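Long-range contacts in putative methyltransferase (Emericella variicolor, PDB 7DMB), which is a trans-acting methyltransferase of calbistrin biosynthesis that binds S-adenosyl-L-homocysteine and so probably transfers methyl groups from S-adenosyl-L-methionine: residues S184-L189 with N375-A380; I202-A207 with S230-T235; V279-V284 with G306-Q311. One frame throughout, in Å; residues are numbered along the deposited sequence.

In the fold
All three interactions reach one seven-stranded sheet with strand order 3-2-1-4-5-7-6, the pattern of a class I S-adenosylmethionine-dependent methyltransferase. Interaction 2 pairs strands 200-205 and 229-236, and interaction 3 pairs strands 276-282 and 306-313. Their centres lie about 10 Å apart, because strands 200-205 and 276-282 are neighbours. Interaction 1 lays residues 184-189 against strand 375-382, which flanks strand 306-313 on the side away from 276-282; its centre is about 9 Å from interaction 3 and about 16 Å from interaction 2. Along the chain, interactions 2 and 3 follow in series inside the loop that interaction 1 closes. Both touch the bound S-adenosyl-L-homocysteine, whereas interaction 1 sets residues 184-189, just ahead of the sheet's first strand, against its last.

Interaction 1: residues S184-L189 with N375-A380; sequences SEVRPL and NANMLA
Ser184 OG stands between two asparagines of strand 375-382, linked to Asn377 directly and to Asn375 through a water. Asn377 ND2 donates to Ser184 OG at 3.1 Å; the acceptor lies in the amide plane and the bond is nearly straight (167° at the hydrogen). Ser184 OG in turn donates to a water 2.6 Å away, and that water also accepts from Asn375 ND2 at 3.1 Å. The buried hydroxyl is therefore used as acceptor and as donor, and Asn375 is tied to residues 184-189 through the water while its OD1 takes a bond from Asn283 ND2. The Asn377 amide is held from further directions: Gln311 NE2 donates to its OD1, and its ND2 also reaches Gly365 O. These partners leave the amide little freedom to rotate.

Val186 meets the same amide with a methyl, CG1 lying 3.6 Å from Asn377 OD1, and the two side chains cross at about a right angle. Farther along, the contact becomes purely apolar. Leu189 sends both CD1 and CD2 to 4.1 Å from Leu379 CD2, and with CG anti to the backbone N in both leucines (chi1 175° and -169°) the branches extend toward each other.

The helix starting at Arg187 is secured at its first turn. Glu185 OE2 accepts from Arg187 N at 3.3 Å, a capping bond, and also from Arg187 NE at 2.7 Å, while Arg187 NH2 donates to Glu185 OE1, giving a side-on, two-nitrogen salt bridge. Arg187 NH1 has a further charged partner in Glu218. Leu189 packs the start of helix 187-196 on strand 375-382, and the helix then leads to strand 200-205. Strand 375-382 runs antiparallel to strand 306-313, as the seventh strand does in the class I methyltransferase fold.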
loop_
_atom_site.group_PDB
_atom_site.type_symbol
_atom_site.label_atom_id
_atom_site.label_comp_id
_atom_site.label_asym_id
_atom_site.label_seq_id
_atom_site.Cartn_x
_atom_site.Cartn_y
_atom_site.Cartn_z
ATOM N N SER A 184 8.723 2.753 5.856
ATOM C CA SER A 184 8.178 2.570 7.197
ATOM C C SER A 184 9.036 1.593 7.980
ATOM O O SER A 184 9.400 0.522 7.467
ATOM C CB SER A 184 6.741 2.034 7.156
ATOM O OG SER A 184 5.866 2.850 6.396
ATOM N N GLU A 185 9.358 1.957 9.211
ATOM C CA GLU A 185 10.004 1.047 10.152
ATOM C C GLU A 185 8.920 0.458 11.057
ATOM O O GLU A 185 8.388 1.156 11.930
ATOM C CB GLU A 185 11.072 1.776 10.965
ATOM C CG GLU A 185 11.937 0.847 11.807
ATOM C CD GLU A 185 12.497 -0.301 10.996
ATOM O OE1 GLU A 185 13.489 -0.076 10.284
ATOM O OE2 GLU A 185 11.944 -1.424 11.058
ATOM N N VAL A 186 8.564 -0.809 10.826
ATOM C CA VAL A 186 7.515 -1.473 11.598
ATOM C C VAL A 186 8.038 -2.643 12.423
ATOM O O VAL A 186 7.263 -3.251 13.164
ATOM C CB VAL A 186 6.332 -1.943 10.714
ATOM C CG1 VAL A 186 5.868 -0.861 9.759
ATOM C CG2 VAL A 186 6.674 -3.216 9.950
ATOM N N ARG A 187 9.321 -2.976 12.321
ATOM C CA ARG A 187 9.880 -4.144 13.007
ATOM C C ARG A 187 9.909 -4.010 14.534
ATOM O O ARG A 187 9.746 -5.023 15.233
ATOM C CB ARG A 187 11.292 -4.436 12.476
ATOM C CG ARG A 187 11.318 -4.783 10.990
ATOM C CD ARG A 187 12.733 -4.907 10.442
ATOM N NE ARG A 187 13.395 -3.610 10.360
ATOM C CZ ARG A 187 14.689 -3.449 10.113
ATOM N NH1 ARG A 187 15.459 -4.515 9.922
ATOM N NH2 ARG A 187 15.213 -2.227 10.068
ATOM N N PRO A 188 10.149 -2.816 15.103
ATOM C CA PRO A 188 10.033 -2.707 16.569
ATOM C C PRO A 188 8.637 -3.016 17.083
ATOM O O PRO A 188 8.515 -3.633 18.148
ATOM C CB PRO A 188 10.441 -1.256 16.856
ATOM C CG PRO A 188 11.304 -0.876 15.700
ATOM C CD PRO A 188 10.747 -1.603 14.517
ATOM N N LEU A 189 7.577 -2.614 16.368
ATOM C CA LEU A 189 6.230 -2.990 16.797
ATOM C C LEU A 189 6.042 -4.501 16.743
ATOM O O LEU A 189 5.511 -5.110 17.682
ATOM C CB LEU A 189 5.165 -2.321 15.935
ATOM C CG LEU A 189 3.759 -2.819 16.298
ATOM C CD1 LEU A 189 3.442 -2.431 17.731
ATOM C CD2 LEU A 189 2.659 -2.310 15.351
ATOM N N ASN A 375 2.269 6.127 3.338
ATOM C CA ASN A 375 1.537 5.165 4.155
ATOM C C ASN A 375 1.286 5.693 5.571
ATOM O O ASN A 375 2.192 6.230 6.218
ATOM C CB ASN A 375 2.325 3.859 4.267
ATOM C CG ASN A 375 2.038 2.891 3.152
ATOM O OD1 ASN A 375 0.908 2.747 2.717
ATOM N ND2 ASN A 375 3.065 2.181 2.709
ATOM N N ALA A 376 0.067 5.485 6.070
ATOM C CA ALA A 376 -0.197 5.523 7.509
ATOM C C ALA A 376 -0.133 4.101 8.085
ATOM O O ALA A 376 -0.813 3.195 7.593
ATOM C CB ALA A 376 -1.559 6.157 7.803
ATOM N N ASN A 377 0.692 3.913 9.120
ATOM C CA ASN A 377 0.828 2.629 9.823
ATOM C C ASN A 377 -0.081 2.676 11.044
ATOM O O ASN A 377 0.248 3.330 12.039
ATOM C CB ASN A 377 2.277 2.361 10.242
ATOM C CG ASN A 377 3.235 2.257 9.050
ATOM O OD1 ASN A 377 3.290 1.230 8.357
ATOM N ND2 ASN A 377 3.984 3.335 8.798
ATOM N N MET A 378 -1.217 1.979 10.971
ATOM C CA MET A 378 -2.283 2.088 11.965
ATOM C C MET A 378 -2.420 0.793 12.760
ATOM O O MET A 378 -2.480 -0.300 12.180
ATOM C CB MET A 378 -3.615 2.420 11.295
ATOM C CG MET A 378 -3.644 3.771 10.610
ATOM S SD MET A 378 -5.074 3.985 9.537
ATOM C CE MET A 378 -4.522 3.152 8.055
ATOM N N LEU A 379 -2.499 0.917 14.079
ATOM C CA LEU A 379 -2.787 -0.213 14.957
ATOM C C LEU A 379 -4.145 0.019 15.612
ATOM O O LEU A 379 -4.423 1.112 16.113
ATOM C CB LEU A 379 -1.684 -0.389 16.006
ATOM C CG LEU A 379 -1.699 -1.676 16.838
ATOM C CD1 LEU A 379 -1.614 -2.934 15.964
ATOM C CD2 LEU A 379 -0.557 -1.668 17.856
ATOM N N ALA A 380 -5.008 -0.980 15.555
ATOM C CA ALA A 380 -6.342 -0.876 16.124
ATOM C C ALA A 380 -6.610 -2.132 16.932
ATOM O O ALA A 380 -6.195 -3.226 16.534
ATOM C CB ALA A 380 -7.402 -0.711 15.041
HETATM O O HOH W 1 5.668 3.329 3.892
#

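Interaction 2: residues I202-A207 with S230-T235; sequences ILEIGA and SSYVFT. With SAH (S-adenosyl-L-homocysteine), chain C.
Two donors of a single residue, Thr235, converge on Glu204 O. Thr235 N approaches almost head-on at 3.0 Å, as a sheet bond would, while Thr235 OG1 comes in bent and tilted out of the carbonyl plane at 2.6 Å, with a C=O...donor angle of only 129°. Its torsion, which sets OG1 between the backbone N and the carbonyl carbon (chi1 71°), points the hydroxyl at the Glu204 carbonyl, beside the N-H. The doubly gripped carbonyl lies just ahead of the glycine-rich turn of a Rossmann-like beta-alpha-beta unit, strand 200-205, helix 211-220 and strand 229-236. The two strands run parallel, 12° apart, and upstream they are joined in regular register: Ile202 N to Ser231 O, Val233 N to Ile202 O and Glu204 N to Val233 O.

On the face that carries Ile202, Glu204 and Tyr232, against helix 211-220, Ile202 CG2 lies over the Tyr232 ring, 4.2 Å from its centroid, in a CH-pi contact. At the edge of that ring the phenol hydroxyl points at Glu204 OE1 as a donor, at a modelled distance too short to trust; the carboxylate oxygen lies in the ring plane and is also bonded to Thr213 OG1. The opposite side of the sheet holds an apolar pair, Leu203 CD1 and Val233 CG1, 3.7 Å apart.

Beyond the strand, Ala207 N donates to Thr235 O at 2.8 Å, drawing the turn back onto the second strand. This brings Ala207 CB over the face of the Phe234 ring, 3.5 Å from the centroid. A water bridges Gly206 N and Thr235 OG1. On the ligand side of the turn, the amino nitrogen of S-adenosyl-L-homocysteine donates to Gly206 O at 2.9 Å.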
loop_
_atom_site.group_PDB
_atom_site.type_symbol
_atom_site.label_atom_id
_atom_site.label_comp_id
_atom_site.label_asym_id
_atom_site.label_seq_id
_atom_site.Cartn_x
_atom_site.Cartn_y
_atom_site.Cartn_z
ATOM N N ILE A 202 -0.507 -15.130 13.751
ATOM C CA ILE A 202 -0.562 -13.992 12.832
ATOM C C ILE A 202 -1.236 -14.440 11.543
ATOM O O ILE A 202 -0.965 -15.539 11.042
ATOM C CB ILE A 202 0.826 -13.400 12.487
ATOM C CG1 ILE A 202 1.573 -12.921 13.713
ATOM C CG2 ILE A 202 0.692 -12.208 11.523
ATOM C CD1 ILE A 202 2.782 -13.777 14.010
ATOM N N LEU A 203 -2.103 -13.582 11.005
ATOM C CA LEU A 203 -2.669 -13.767 9.678
ATOM C C LEU A 203 -2.456 -12.478 8.903
ATOM O O LEU A 203 -2.751 -11.394 9.417
ATOM C CB LEU A 203 -4.158 -14.115 9.744
ATOM C CG LEU A 203 -4.840 -14.503 8.424
ATOM C CD1 LEU A 203 -5.768 -15.702 8.625
ATOM C CD2 LEU A 203 -5.599 -13.328 7.856
ATOM N N GLU A 204 -1.942 -12.572 7.680
ATOM C CA GLU A 204 -1.833 -11.383 6.829
ATOM C C GLU A 204 -2.846 -11.458 5.683
ATOM O O GLU A 204 -2.871 -12.442 4.927
ATOM C CB GLU A 204 -0.415 -11.199 6.287
ATOM C CG GLU A 204 -0.308 -10.042 5.300
ATOM C CD GLU A 204 1.110 -9.788 4.897
ATOM O OE1 GLU A 204 1.989 -10.549 5.368
ATOM O OE2 GLU A 204 1.351 -8.839 4.115
ATOM N N ILE A 205 -3.697 -10.424 5.584
ATOM C CA ILE A 205 -4.642 -10.253 4.483
ATOM C C ILE A 205 -3.890 -9.739 3.262
ATOM O O ILE A 205 -2.999 -8.891 3.385
ATOM C CB ILE A 205 -5.763 -9.255 4.862
ATOM C CG1 ILE A 205 -6.416 -9.606 6.201
ATOM C CG2 ILE A 205 -6.815 -9.148 3.738
ATOM C CD1 ILE A 205 -7.237 -10.836 6.130
ATOM N N GLY A 206 -4.275 -10.221 2.079
ATOM C CA GLY A 206 -3.769 -9.726 0.805
ATOM C C GLY A 206 -2.272 -9.495 0.755
ATOM O O GLY A 206 -1.814 -8.444 0.312
ATOM N N ALA A 207 -1.507 -10.459 1.261
ATOM C CA ALA A 207 -0.064 -10.307 1.391
ATOM C C ALA A 207 0.626 -10.157 0.037
ATOM O O ALA A 207 1.722 -9.585 -0.033
ATOM C CB ALA A 207 0.497 -11.507 2.137
ATOM N N SER A 230 3.959 -18.615 16.670
ATOM C CA SER A 230 3.650 -20.027 16.507
ATOM C C SER A 230 3.233 -20.356 15.083
ATOM O O SER A 230 3.476 -21.472 14.610
ATOM C CB SER A 230 2.542 -20.450 17.495
ATOM O OG SER A 230 1.339 -19.713 17.292
ATOM N N SER A 231 2.655 -19.389 14.379
ATOM C CA SER A 231 1.972 -19.665 13.129
ATOM C C SER A 231 1.835 -18.347 12.373
ATOM O O SER A 231 1.336 -17.363 12.932
ATOM C CB SER A 231 0.598 -20.290 13.422
ATOM O OG SER A 231 -0.131 -20.585 12.255
ATOM N N TYR A 232 2.281 -18.325 11.120
ATOM C CA TYR A 232 2.032 -17.199 10.219
ATOM C C TYR A 232 1.150 -17.689 9.080
ATOM O O TYR A 232 1.585 -18.512 8.269
ATOM C CB TYR A 232 3.343 -16.610 9.686
ATOM C CG TYR A 232 3.205 -15.225 9.078
ATOM C CD1 TYR A 232 3.739 -14.115 9.720
ATOM C CD2 TYR A 232 2.533 -15.028 7.869
ATOM C CE1 TYR A 232 3.611 -12.849 9.189
ATOM C CE2 TYR A 232 2.392 -13.748 7.329
ATOM C CZ TYR A 232 2.942 -12.664 7.990
ATOM O OH TYR A 232 2.827 -11.387 7.476
ATOM N N VAL A 233 -0.081 -17.188 9.009
ATOM C CA VAL A 233 -0.993 -17.504 7.912
ATOM C C VAL A 233 -0.871 -16.390 6.871
ATOM O O VAL A 233 -1.333 -15.268 7.075
ATOM C CB VAL A 233 -2.432 -17.688 8.396
ATOM C CG1 VAL A 233 -3.305 -18.113 7.240
ATOM C CG2 VAL A 233 -2.492 -18.730 9.549
ATOM N N PHE A 234 -0.200 -16.706 5.767
ATOM C CA PHE A 234 -0.062 -15.832 4.603
ATOM C C PHE A 234 -1.291 -16.012 3.722
ATOM O O PHE A 234 -1.532 -17.114 3.217
ATOM C CB PHE A 234 1.223 -16.212 3.861
ATOM C CG PHE A 234 1.566 -15.348 2.652
ATOM C CD1 PHE A 234 2.655 -14.494 2.691
ATOM C CD2 PHE A 234 0.856 -15.454 1.460
ATOM C CE1 PHE A 234 3.004 -13.720 1.581
ATOM C CE2 PHE A 234 1.198 -14.693 0.350
ATOM C CZ PHE A 234 2.268 -13.819 0.411
ATOM N N THR A 235 -2.097 -14.961 3.562
ATOM C CA THR A 235 -3.282 -15.071 2.720
ATOM C C THR A 235 -3.321 -13.960 1.684
ATOM O O THR A 235 -2.703 -12.898 1.829
ATOM C CB THR A 235 -4.615 -15.070 3.517
ATOM O OG1 THR A 235 -4.886 -13.769 4.065
ATOM C CG2 THR A 235 -4.572 -16.111 4.631
HETATM N N SAH C . 0.373 -6.525 0.290
HETATM C CA SAH C . 0.682 -6.284 -1.147
HETATM C CB SAH C . 0.559 -4.802 -1.517
HETATM C CG SAH C . -0.869 -4.376 -1.784
HETATM S SD SAH C . -1.578 -5.058 -3.315
HETATM C C SAH C . 2.100 -6.777 -1.448
HETATM O O SAH C . 2.257 -7.390 -2.524
HETATM O OXT SAH C . 2.981 -6.556 -0.583
HETATM C "C5'" SAH C . -3.198 -5.615 -2.727
HETATM C "C4'" SAH C . -3.244 -7.114 -2.521
HETATM O "O4'" SAH C . -4.495 -7.459 -1.877
HETATM C "C3'" SAH C . -3.186 -7.921 -3.820
HETATM O "O3'" SAH C . -2.238 -8.971 -3.678
HETATM C "C2'" SAH C . -4.626 -8.417 -3.989
HETATM O "O2'" SAH C . -4.753 -9.652 -4.661
HETATM C "C1'" SAH C . -5.090 -8.544 -2.545
HETATM N N9 SAH C . -6.537 -8.423 -2.401
HETATM C C8 SAH C . -7.354 -7.634 -3.170
HETATM N N7 SAH C . -8.615 -7.698 -2.828
HETATM C C5 SAH C . -8.639 -8.597 -1.774
HETATM C C6 SAH C . -9.691 -9.091 -0.979
HETATM N N6 SAH C . -10.963 -8.741 -1.141
HETATM N N1 SAH C . -9.374 -9.979 -0.004
HETATM C C2 SAH C . -8.090 -10.328 0.149
HETATM N N3 SAH C . -7.022 -9.926 -0.534
HETATM C C4 SAH C . -7.361 -9.051 -1.497
HETATM O O HOH W 2 -1.352 -17.803 12.536
HETATM O O HOH W 3 -6.402 -12.244 1.990
#

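Interaction 3: residues V279-V284 with G306-Q311; sequences VIASNV and GFLFNQ. With SAH (S-adenosyl-L-homocysteine), chain C.
Ser282 OG donates to Gln311 OE1 at 2.8 Å, lying in the carbonyl plane on a lone pair; it stands opposite the backbone N (chi1 173°), which directs it at the Gln311 amide. The backbone oxygen of Ser282 serves the ligand: the amino nitrogen of S-adenosyl-L-homocysteine donates to Ser282 O at 3.2 Å. The next two residues close on the same molecule, with Asn283 O 3.3 Å from its CG and Val284 CG2 3.2 Å from its O4'.

What places this turn is the neighbouring strand. Asn283 N bonds to Gln311 O at 2.8 Å, and the Asn283 side chain is fixed by Leu313 N and Asn375. Gln311 NE2 has its partner in Asn377. Behind the turn, strands 276-282 and 306-313 run parallel, 8° apart, as the fourth and fifth strands of the Rossmann-like methyltransferase sheet, joined by helix 291-301 in a beta-alpha-beta crossover. Four further backbone bonds hold them, from Val279 N to Phe307 O through to Gln311 N to Ala281 O.

Side chains pack on both faces. Leu308 CD1 bends over Val279 O at 3.4 Å and also touches Val279 CG1, and helix 291-301 covers this pair. On the other face Ile280 CD1 meets Phe309 CD2 obliquely at 4.0 Å, and Phe309 then reaches Val186 and Leu49.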
loop_
_atom_site.group_PDB
_atom_site.type_symbol
_atom_site.label_atom_id
_atom_site.label_comp_id
_atom_site.label_asym_id
_atom_site.label_seq_id
_atom_site.Cartn_x
_atom_site.Cartn_y
_atom_site.Cartn_z
ATOM N N VAL A 279 -3.738 -9.425 13.038
ATOM C CA VAL A 279 -4.014 -9.475 11.605
ATOM C C VAL A 279 -3.227 -8.348 10.953
ATOM O O VAL A 279 -3.303 -7.197 11.402
ATOM C CB VAL A 279 -5.521 -9.354 11.299
ATOM C CG1 VAL A 279 -5.755 -9.073 9.821
ATOM C CG2 VAL A 279 -6.257 -10.622 11.722
ATOM N N ILE A 280 -2.453 -8.684 9.920
ATOM C CA ILE A 280 -1.657 -7.717 9.167
ATOM C C ILE A 280 -2.346 -7.445 7.831
ATOM O O ILE A 280 -2.827 -8.377 7.171
ATOM C CB ILE A 280 -0.217 -8.222 8.930
ATOM C CG1 ILE A 280 0.436 -8.754 10.225
ATOM C CG2 ILE A 280 0.644 -7.146 8.257
ATOM C CD1 ILE A 280 0.947 -7.685 11.111
ATOM N N ALA A 281 -2.371 -6.171 7.416
ATOM C CA ALA A 281 -2.887 -5.818 6.092
ATOM C C ALA A 281 -2.186 -4.571 5.559
ATOM O O ALA A 281 -2.238 -3.509 6.193
ATOM C CB ALA A 281 -4.402 -5.611 6.150
ATOM N N SER A 282 -1.541 -4.688 4.389
ATOM C CA SER A 282 -0.848 -3.548 3.793
ATOM C C SER A 282 -1.463 -3.291 2.424
ATOM O O SER A 282 -1.267 -4.065 1.478
ATOM C CB SER A 282 0.652 -3.788 3.699
ATOM O OG SER A 282 1.320 -2.760 2.980
ATOM N N ASN A 283 -2.240 -2.215 2.358
ATOM C CA ASN A 283 -2.749 -1.660 1.114
ATOM C C ASN A 283 -3.603 -2.678 0.362
ATOM O O ASN A 283 -3.590 -2.751 -0.866
ATOM C CB ASN A 283 -1.596 -1.107 0.275
ATOM C CG ASN A 283 -1.174 0.281 0.750
ATOM O OD1 ASN A 283 -2.002 1.200 0.810
ATOM N ND2 ASN A 283 0.090 0.419 1.161
ATOM N N VAL A 284 -4.403 -3.430 1.123
ATOM C CA VAL A 284 -5.398 -4.337 0.580
ATOM C C VAL A 284 -6.810 -3.931 0.990
ATOM O O VAL A 284 -7.752 -4.026 0.191
ATOM C CB VAL A 284 -5.109 -5.802 1.002
ATOM C CG1 VAL A 284 -4.808 -5.896 2.505
ATOM C CG2 VAL A 284 -6.282 -6.700 0.636
ATOM N N GLY A 306 -7.106 -9.105 20.451
ATOM C CA GLY A 306 -6.277 -9.037 19.262
ATOM C C GLY A 306 -6.217 -7.642 18.625
ATOM O O GLY A 306 -6.930 -6.714 19.005
ATOM N N PHE A 307 -5.331 -7.516 17.629
ATOM C CA PHE A 307 -5.010 -6.247 16.987
ATOM C C PHE A 307 -5.023 -6.396 15.477
ATOM O O PHE A 307 -4.581 -7.418 14.931
ATOM C CB PHE A 307 -3.613 -5.721 17.398
ATOM C CG PHE A 307 -3.583 -5.005 18.724
ATOM C CD1 PHE A 307 -3.796 -3.634 18.802
ATOM C CD2 PHE A 307 -3.325 -5.704 19.898
ATOM C CE1 PHE A 307 -3.751 -2.981 20.016
ATOM C CE2 PHE A 307 -3.293 -5.053 21.113
ATOM C CZ PHE A 307 -3.495 -3.701 21.178
ATOM N N LEU A 308 -5.517 -5.359 14.809
ATOM C CA LEU A 308 -5.288 -5.158 13.385
ATOM C C LEU A 308 -4.144 -4.165 13.216
ATOM O O LEU A 308 -4.190 -3.061 13.771
ATOM C CB LEU A 308 -6.550 -4.636 12.695
ATOM C CG LEU A 308 -6.313 -4.031 11.305
ATOM C CD1 LEU A 308 -5.792 -5.080 10.317
ATOM C CD2 LEU A 308 -7.588 -3.389 10.815
ATOM N N PHE A 309 -3.112 -4.558 12.479
ATOM C CA PHE A 309 -2.099 -3.614 12.032
ATOM C C PHE A 309 -2.322 -3.384 10.547
ATOM O O PHE A 309 -2.199 -4.315 9.740
ATOM C CB PHE A 309 -0.675 -4.093 12.311
ATOM C CG PHE A 309 0.367 -3.251 11.641
ATOM C CD1 PHE A 309 0.615 -1.962 12.073
ATOM C CD2 PHE A 309 1.050 -3.721 10.539
ATOM C CE1 PHE A 309 1.547 -1.168 11.431
ATOM C CE2 PHE A 309 1.986 -2.940 9.913
ATOM C CZ PHE A 309 2.224 -1.655 10.353
ATOM N N ASN A 310 -2.664 -2.149 10.200
ATOM C CA ASN A 310 -3.164 -1.797 8.872
ATOM C C ASN A 310 -2.282 -0.695 8.286
ATOM O O ASN A 310 -2.270 0.438 8.781
ATOM C CB ASN A 310 -4.630 -1.365 8.965
ATOM C CG ASN A 310 -5.290 -1.170 7.605
ATOM O OD1 ASN A 310 -4.939 -1.811 6.615
ATOM N ND2 ASN A 310 -6.270 -0.282 7.565
ATOM N N GLN A 311 -1.521 -1.034 7.256
ATOM C CA GLN A 311 -0.674 -0.077 6.555
ATOM C C GLN A 311 -1.421 0.375 5.306
ATOM O O GLN A 311 -1.741 -0.455 4.445
ATOM C CB GLN A 311 0.663 -0.724 6.192
ATOM C CG GLN A 311 1.770 0.223 5.722
ATOM C CD GLN A 311 3.069 -0.521 5.467
ATOM O OE1 GLN A 311 3.144 -1.392 4.590
ATOM N NE2 GLN A 311 4.098 -0.198 6.248
HETATM N N SAH C . 0.373 -6.525 0.290
HETATM C CA SAH C . 0.682 -6.284 -1.147
HETATM C CB SAH C . 0.559 -4.802 -1.517
HETATM C CG SAH C . -0.869 -4.376 -1.784
HETATM S SD SAH C . -1.578 -5.058 -3.315
HETATM C C SAH C . 2.100 -6.777 -1.448
HETATM O O SAH C . 2.257 -7.390 -2.524
HETATM O OXT SAH C . 2.981 -6.556 -0.583
HETATM C "C5'" SAH C . -3.198 -5.615 -2.727
HETATM C "C4'" SAH C . -3.244 -7.114 -2.521
HETATM O "O4'" SAH C . -4.495 -7.459 -1.877
HETATM C "C3'" SAH C . -3.186 -7.921 -3.820
HETATM O "O3'" SAH C . -2.238 -8.971 -3.678
HETATM C "C2'" SAH C . -4.626 -8.417 -3.989
HETATM O "O2'" SAH C . -4.753 -9.652 -4.661
HETATM C "C1'" SAH C . -5.090 -8.544 -2.545
HETATM N N9 SAH C . -6.537 -8.423 -2.401
HETATM C C8 SAH C . -7.354 -7.634 -3.170
HETATM N N7 SAH C . -8.615 -7.698 -2.828
HETATM C C5 SAH C . -8.639 -8.597 -1.774
HETATM C C6 SAH C . -9.691 -9.091 -0.979
HETATM N N6 SAH C . -10.963 -8.741 -1.141
HETATM N N1 SAH C . -9.374 -9.979 -0.004
HETATM C C2 SAH C . -8.090 -10.328 0.149
HETATM N N3 SAH C . -7.022 -9.926 -0.534
HETATM C C4 SAH C . -7.361 -9.051 -1.497
#